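Local coordinates for protein borrelidin polyketide synthase, type I (Streptomyces parvulus, PDB 6OBT) that probably dehydrates beta-hydroxyacyl intermediates during assembly of the polyketide borrelidin, as a dehydratase domain of a modular type I synthase, at residues S116-V124 against V136-W147. Sequence-based numbering, arbitrary orientation.
Sequences SDTVQVRVV and VSMHSRRDDGSW
A bend at chi3 (73°) in Arg141, whose chain is otherwise extended, lays its guanidinium beside the Gln120 amide, the two planes only 17° apart. Gln120 runs extended beyond CG, and its OE1 takes Arg141 NH2 on a lone pair at 2.8 Å, with a weak second bond from NE. In Arg122, chi1 (-54°) sets CG beside the backbone N, 3.5 Å from Trp147 CH2, and a bend at chi2 folds the guanidinium back under that same ring atom. Arg141 CB lies over one face of the Trp147 ring, whose CZ2 covers one face of the Arg141 guanidinium; the indole packs against both arginines. Farther along, Ser137 OG and His139 NE2 share a 2.6 Å hydrogen bond in the imidazole plane, beside Val124.

Beneath them, Gln120 with Arg141, Arg122 with His139 and Val124 with Ser137 form antiparallel hydrogen-bonded pairs. Toward the Asp117 end, Asp117 OD2 forms a salt bridge with Arg142 NH1 (2.8 Å).

The Trp147 face meets the second subunit, where Asp50 OD2 forms a salt bridge with Arg141 NH2 and Asp50 O accepts Arg122 NE. Val123 and Met138 pack on helix 83-97, the central helix of a hotdog fold; strands 55-62 and 148-156 flank this hairpin.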
ATOM      1  N   SER A 116      -9.687  16.012 -17.185  1.00 71.94           N
ATOM      2  CA  SER A 116      -8.775  16.489 -16.160  1.00 80.69           C
ATOM      3  C   SER A 116      -8.534  15.475 -15.049  1.00 81.79           C
ATOM      4  O   SER A 116      -7.608  15.657 -14.253  1.00 84.85           O
ATOM      5  CB  SER A 116      -9.326  17.787 -15.553  1.00 90.26           C
ATOM      6  OG  SER A 116     -10.049  17.527 -14.359  1.00 92.77           O
ATOM      7  N   ASP A 117      -9.330  14.415 -14.982  1.00 77.19           N
ATOM      8  CA  ASP A 117      -9.394  13.594 -13.784  1.00 73.64           C
ATOM      9  C   ASP A 117      -8.130  12.766 -13.597  1.00 61.97           C
ATOM     10  O   ASP A 117      -7.507  12.308 -14.555  1.00 55.63           O
ATOM     11  CB  ASP A 117     -10.609  12.663 -13.840  1.00 75.62           C
ATOM     12  CG  ASP A 117     -11.910  13.380 -13.535  1.00 79.09           C
ATOM     13  OD1 ASP A 117     -11.865  14.543 -13.074  1.00 82.89           O
ATOM     14  OD2 ASP A 117     -12.980  12.775 -13.753  1.00 77.59           O
ATOM     15  N   THR A 118      -7.750  12.595 -12.338  1.00 63.81           N
ATOM     16  CA  THR A 118      -6.785  11.585 -11.936  1.00 57.69           C
ATOM     17  C   THR A 118      -7.421  10.767 -10.825  1.00 49.43           C
ATOM     18  O   THR A 118      -8.115  11.312  -9.961  1.00 54.01           O
ATOM     19  CB  THR A 118      -5.469  12.225 -11.486  1.00 65.01           C
ATOM     20  OG1 THR A 118      -4.512  11.195 -11.238  1.00 68.73           O
ATOM     21  CG2 THR A 118      -5.670  13.059 -10.227  1.00 61.97           C
ATOM     22  N   VAL A 119      -7.255   9.455 -10.876  1.00 40.96           N
ATOM     23  CA  VAL A 119      -7.967   8.579  -9.958  1.00 43.27           C
ATOM     24  C   VAL A 119      -6.997   7.555  -9.392  1.00 41.63           C
ATOM     25  O   VAL A 119      -6.257   6.915 -10.149  1.00 38.79           O
ATOM     26  CB  VAL A 119      -9.150   7.882 -10.658  1.00 52.11           C
ATOM     27  CG1 VAL A 119      -9.909   7.045  -9.685  1.00 54.45           C
ATOM     28  CG2 VAL A 119     -10.075   8.905 -11.269  1.00 54.80           C
ATOM     29  N   GLN A 120      -7.000   7.395  -8.065  1.00 42.62           N
ATOM     30  CA  GLN A 120      -6.281   6.296  -7.434  1.00 37.57           C
ATOM     31  C   GLN A 120      -7.108   5.018  -7.553  1.00 36.21           C
ATOM     32  O   GLN A 120      -8.319   5.027  -7.339  1.00 39.09           O
ATOM     33  CB  GLN A 120      -5.995   6.609  -5.959  1.00 38.40           C
ATOM     34  CG  GLN A 120      -5.053   7.785  -5.744  1.00 42.43           C
ATOM     35  CD  GLN A 120      -4.935   8.154  -4.278  1.00 57.19           C
ATOM     36  OE1 GLN A 120      -5.935   8.215  -3.561  1.00 64.38           O
ATOM     37  NE2 GLN A 120      -3.708   8.392  -3.822  1.00 59.88           N
ATOM     38  N   VAL A 121      -6.451   3.915  -7.880  1.00 32.90           N
ATOM     39  CA  VAL A 121      -7.142   2.641  -7.998  1.00 36.95           C
ATOM     40  C   VAL A 121      -6.519   1.637  -7.041  1.00 31.82           C
ATOM     41  O   VAL A 121      -5.320   1.685  -6.750  1.00 35.35           O
ATOM     42  CB  VAL A 121      -7.119   2.129  -9.460  1.00 38.59           C
ATOM     43  CG1 VAL A 121      -7.776   3.158 -10.360  1.00 47.70           C
ATOM     44  CG2 VAL A 121      -5.703   1.891  -9.927  1.00 36.75           C
ATOM     45  N   ARG A 122      -7.357   0.741  -6.519  1.00 32.82           N
ATOM     46  CA  ARG A 122      -6.903  -0.348  -5.661  1.00 30.79           C
ATOM     47  C   ARG A 122      -7.504  -1.670  -6.122  1.00 33.09           C
ATOM     48  O   ARG A 122      -8.683  -1.733  -6.470  1.00 32.29           O
ATOM     49  CB  ARG A 122      -7.307  -0.126  -4.213  1.00 27.39           C
ATOM     50  CG  ARG A 122      -6.860   1.199  -3.649  1.00 33.88           C
ATOM     51  CD  ARG A 122      -5.352   1.199  -3.407  1.00 35.71           C
ATOM     52  NE  ARG A 122      -4.940   2.377  -2.651  1.00 35.53           N
ATOM     53  CZ  ARG A 122      -4.409   3.468  -3.192  1.00 40.86           C
ATOM     54  NH1 ARG A 122      -4.225   3.540  -4.508  1.00 40.14           N
ATOM     55  NH2 ARG A 122      -4.066   4.495  -2.415  1.00 41.95           N
ATOM     56  N   VAL A 123      -6.705  -2.732  -6.074  1.00 31.36           N
ATOM     57  CA  VAL A 123      -7.205  -4.095  -6.178  1.00 30.60           C
ATOM     58  C   VAL A 123      -6.835  -4.799  -4.881  1.00 30.28           C
ATOM     59  O   VAL A 123      -5.650  -4.942  -4.567  1.00 33.36           O
ATOM     60  CB  VAL A 123      -6.624  -4.839  -7.389  1.00 30.70           C
ATOM     61  CG1 VAL A 123      -7.321  -6.179  -7.556  1.00 32.87           C
ATOM     62  CG2 VAL A 123      -6.786  -4.009  -8.681  1.00 28.83           C
ATOM     63  N   VAL A 124      -7.838  -5.267  -4.150  1.00 31.03           N
ATOM     64  CA  VAL A 124      -7.644  -5.773  -2.800  1.00 34.47           C
ATOM     65  C   VAL A 124      -7.948  -7.259  -2.797  1.00 40.25           C
ATOM     66  O   VAL A 124      -9.097  -7.663  -3.023  1.00 36.31           O
ATOM     67  CB  VAL A 124      -8.531  -5.041  -1.785  1.00 35.46           C
ATOM     68  CG1 VAL A 124      -8.407  -5.711  -0.434  1.00 37.96           C
ATOM     69  CG2 VAL A 124      -8.148  -3.555  -1.702  1.00 37.50           C
ATOM     70  N   VAL A 136     -11.744 -10.722  -3.933  1.00 38.70           N
ATOM     71  CA  VAL A 136     -11.089  -9.618  -4.619  1.00 36.36           C
ATOM     72  C   VAL A 136     -12.104  -8.496  -4.751  1.00 37.76           C
ATOM     73  O   VAL A 136     -13.298  -8.746  -4.956  1.00 34.19           O
ATOM     74  CB  VAL A 136     -10.517 -10.037  -5.995  1.00 37.53           C
ATOM     75  CG1 VAL A 136     -11.621 -10.544  -6.971  1.00 32.71           C
ATOM     76  CG2 VAL A 136      -9.734  -8.900  -6.613  1.00 35.39           C
ATOM     77  N   SER A 137     -11.641  -7.261  -4.589  1.00 36.09           N
ATOM     78  CA  SER A 137     -12.498  -6.104  -4.806  1.00 34.83           C
ATOM     79  C   SER A 137     -11.673  -5.000  -5.442  1.00 30.41           C
ATOM     80  O   SER A 137     -10.460  -4.910  -5.231  1.00 32.17           O
ATOM     81  CB  SER A 137     -13.171  -5.627  -3.510  1.00 39.36           C
ATOM     82  OG  SER A 137     -12.229  -5.233  -2.511  1.00 39.96           O
ATOM     83  N   MET A 138     -12.350  -4.184  -6.248  1.00 29.66           N
ATOM     84  CA  MET A 138     -11.746  -3.123  -7.047  1.00 31.31           C
ATOM     85  C   MET A 138     -12.361  -1.786  -6.659  1.00 31.45           C
ATOM     86  O   MET A 138     -13.588  -1.671  -6.571  1.00 32.77           O
ATOM     87  CB  MET A 138     -11.971  -3.370  -8.535  1.00 32.37           C
ATOM     88  CG  MET A 138     -11.150  -4.528  -9.098  1.00 42.22           C
ATOM     89  SD  MET A 138     -11.742  -6.113  -8.519  1.00 44.96           S
ATOM     90  CE  MET A 138     -10.821  -7.179  -9.636  1.00 40.67           C
ATOM     91  N   HIS A 139     -11.519  -0.775  -6.460  1.00 34.12           N
ATOM     92  CA  HIS A 139     -11.981   0.507  -5.936  1.00 33.76           C
ATOM     93  C   HIS A 139     -11.233   1.653  -6.597  1.00 33.03           C
ATOM     94  O   HIS A 139     -10.110   1.498  -7.074  1.00 33.36           O
ATOM     95  CB  HIS A 139     -11.778   0.629  -4.415  1.00 34.10           C
ATOM     96  CG  HIS A 139     -12.112  -0.615  -3.656  1.00 32.18           C
ATOM     97  ND1 HIS A 139     -13.221  -0.713  -2.844  1.00 35.68           N
ATOM     98  CD2 HIS A 139     -11.487  -1.815  -3.590  1.00 32.39           C
ATOM     99  CE1 HIS A 139     -13.260  -1.920  -2.304  1.00 35.08           C
ATOM    100  NE2 HIS A 139     -12.224  -2.610  -2.746  1.00 35.41           N
ATOM    101  N   SER A 140     -11.843   2.833  -6.556  1.00 36.17           N
ATOM    102  CA  SER A 140     -11.177   4.024  -7.046  1.00 32.71           C
ATOM    103  C   SER A 140     -11.526   5.188  -6.142  1.00 38.32           C
ATOM    104  O   SER A 140     -12.487   5.131  -5.370  1.00 38.76           O
ATOM    105  CB  SER A 140     -11.557   4.327  -8.490  1.00 36.41           C
ATOM    106  OG  SER A 140     -12.756   5.083  -8.545  1.00 40.92           O
ATOM    107  N   ARG A 141     -10.705   6.235  -6.225  1.00 37.51           N
ATOM    108  CA  ARG A 141     -10.938   7.446  -5.459  1.00 41.06           C
ATOM    109  C   ARG A 141     -10.363   8.631  -6.215  1.00 47.18           C
ATOM    110  O   ARG A 141      -9.184   8.623  -6.587  1.00 45.04           O
ATOM    111  CB  ARG A 141     -10.315   7.358  -4.067  1.00 39.30           C
ATOM    112  CG  ARG A 141     -10.672   8.545  -3.193  1.00 48.76           C
ATOM    113  CD  ARG A 141     -10.076   8.393  -1.827  1.00 53.72           C
ATOM    114  NE  ARG A 141      -8.637   8.612  -1.858  1.00 61.05           N
ATOM    115  CZ  ARG A 141      -7.869   8.670  -0.773  1.00 66.01           C
ATOM    116  NH1 ARG A 141      -8.407   8.518   0.431  1.00 71.37           N
ATOM    117  NH2 ARG A 141      -6.564   8.875  -0.895  1.00 58.11           N
ATOM    118  N   ARG A 142     -11.206   9.632  -6.448  1.00 53.47           N
ATOM    119  CA  ARG A 142     -10.768  10.941  -6.908  1.00 64.78           C
ATOM    120  C   ARG A 142     -10.361  11.791  -5.711  1.00 69.81           C
ATOM    121  O   ARG A 142     -10.717  11.500  -4.566  1.00 69.44           O
ATOM    122  CB  ARG A 142     -11.870  11.635  -7.708  1.00 74.95           C
ATOM    123  CG  ARG A 142     -12.554  10.720  -8.686  1.00 79.00           C
ATOM    124  CD  ARG A 142     -13.485  11.469  -9.621  1.00 88.63           C
ATOM    125  NE  ARG A 142     -14.311  10.527 -10.371  1.00 90.89           N
ATOM    126  CZ  ARG A 142     -13.997  10.036 -11.567  1.00 90.26           C
ATOM    127  NH1 ARG A 142     -12.878  10.410 -12.174  1.00 88.80           N
ATOM    128  NH2 ARG A 142     -14.813   9.178 -12.162  1.00 91.62           N
ATOM    129  N   ASP A 143      -9.601  12.848  -5.994  1.00 77.20           N
ATOM    130  CA  ASP A 143      -8.943  13.615  -4.939  1.00 90.41           C
ATOM    131  C   ASP A 143      -9.944  14.126  -3.905  1.00 97.20           C
ATOM    132  O   ASP A 143      -9.893  13.747  -2.728  1.00 97.75           O
ATOM    133  CB  ASP A 143      -8.150  14.761  -5.567  1.00 99.55           C
ATOM    134  CG  ASP A 143      -7.175  14.272  -6.627  1.00101.50           C
ATOM    135  OD1 ASP A 143      -5.952  14.434  -6.425  1.00105.17           O
ATOM    136  OD2 ASP A 143      -7.632  13.706  -7.649  1.00 96.90           O
ATOM    137  N   ASP A 144     -10.872  14.986  -4.325  1.00105.67           N
ATOM    138  CA  ASP A 144     -11.942  15.446  -3.439  1.00112.39           C
ATOM    139  C   ASP A 144     -13.104  14.465  -3.560  1.00112.47           C
ATOM    140  O   ASP A 144     -14.112  14.721  -4.223  1.00117.82           O
ATOM    141  CB  ASP A 144     -12.361  16.869  -3.789  1.00122.25           C
ATOM    142  CG  ASP A 144     -11.546  17.923  -3.052  1.00127.39           C
ATOM    143  OD1 ASP A 144     -11.991  18.381  -1.976  1.00129.06           O
ATOM    144  OD2 ASP A 144     -10.465  18.298  -3.552  1.00128.97           O
ATOM    145  N   GLY A 145     -12.953  13.313  -2.912  1.00103.63           N
ATOM    146  CA  GLY A 145     -13.963  12.277  -3.031  1.00 94.73           C
ATOM    147  C   GLY A 145     -13.694  11.120  -2.092  1.00 83.17           C
ATOM    148  O   GLY A 145     -12.689  11.086  -1.372  1.00 78.98           O
ATOM    149  N   SER A 146     -14.621  10.161  -2.119  1.00 74.02           N
ATOM    150  CA  SER A 146     -14.595   8.967  -1.285  1.00 66.79           C
ATOM    151  C   SER A 146     -14.319   7.744  -2.147  1.00 52.70           C
ATOM    152  O   SER A 146     -14.332   7.813  -3.382  1.00 56.87           O
ATOM    153  CB  SER A 146     -15.920   8.795  -0.531  1.00 73.91           C
ATOM    154  OG  SER A 146     -16.378  10.026   0.008  1.00 84.85           O
ATOM    155  N   TRP A 147     -14.087   6.610  -1.487  1.00 47.37           N
ATOM    156  CA  TRP A 147     -13.828   5.376  -2.224  1.00 42.64           C
ATOM    157  C   TRP A 147     -15.108   4.880  -2.885  1.00 45.85           C
ATOM    158  O   TRP A 147     -16.200   5.000  -2.325  1.00 47.48           O
ATOM    159  CB  TRP A 147     -13.248   4.292  -1.298  1.00 45.88           C
ATOM    160  CG  TRP A 147     -11.836   4.581  -0.942  1.00 45.00           C
ATOM    161  CD1 TRP A 147     -11.377   5.116   0.228  1.00 48.17           C
ATOM    162  CD2 TRP A 147     -10.686   4.402  -1.778  1.00 40.43           C
ATOM    163  NE1 TRP A 147     -10.012   5.268   0.176  1.00 43.21           N
ATOM    164  CE2 TRP A 147      -9.564   4.850  -1.048  1.00 39.95           C
ATOM    165  CE3 TRP A 147     -10.494   3.916  -3.075  1.00 40.71           C
ATOM    166  CZ2 TRP A 147      -8.275   4.819  -1.567  1.00 41.08           C
ATOM    167  CZ3 TRP A 147      -9.211   3.883  -3.587  1.00 40.58           C
ATOM    168  CH2 TRP A 147      -8.119   4.334  -2.834  1.00 39.44           C
TER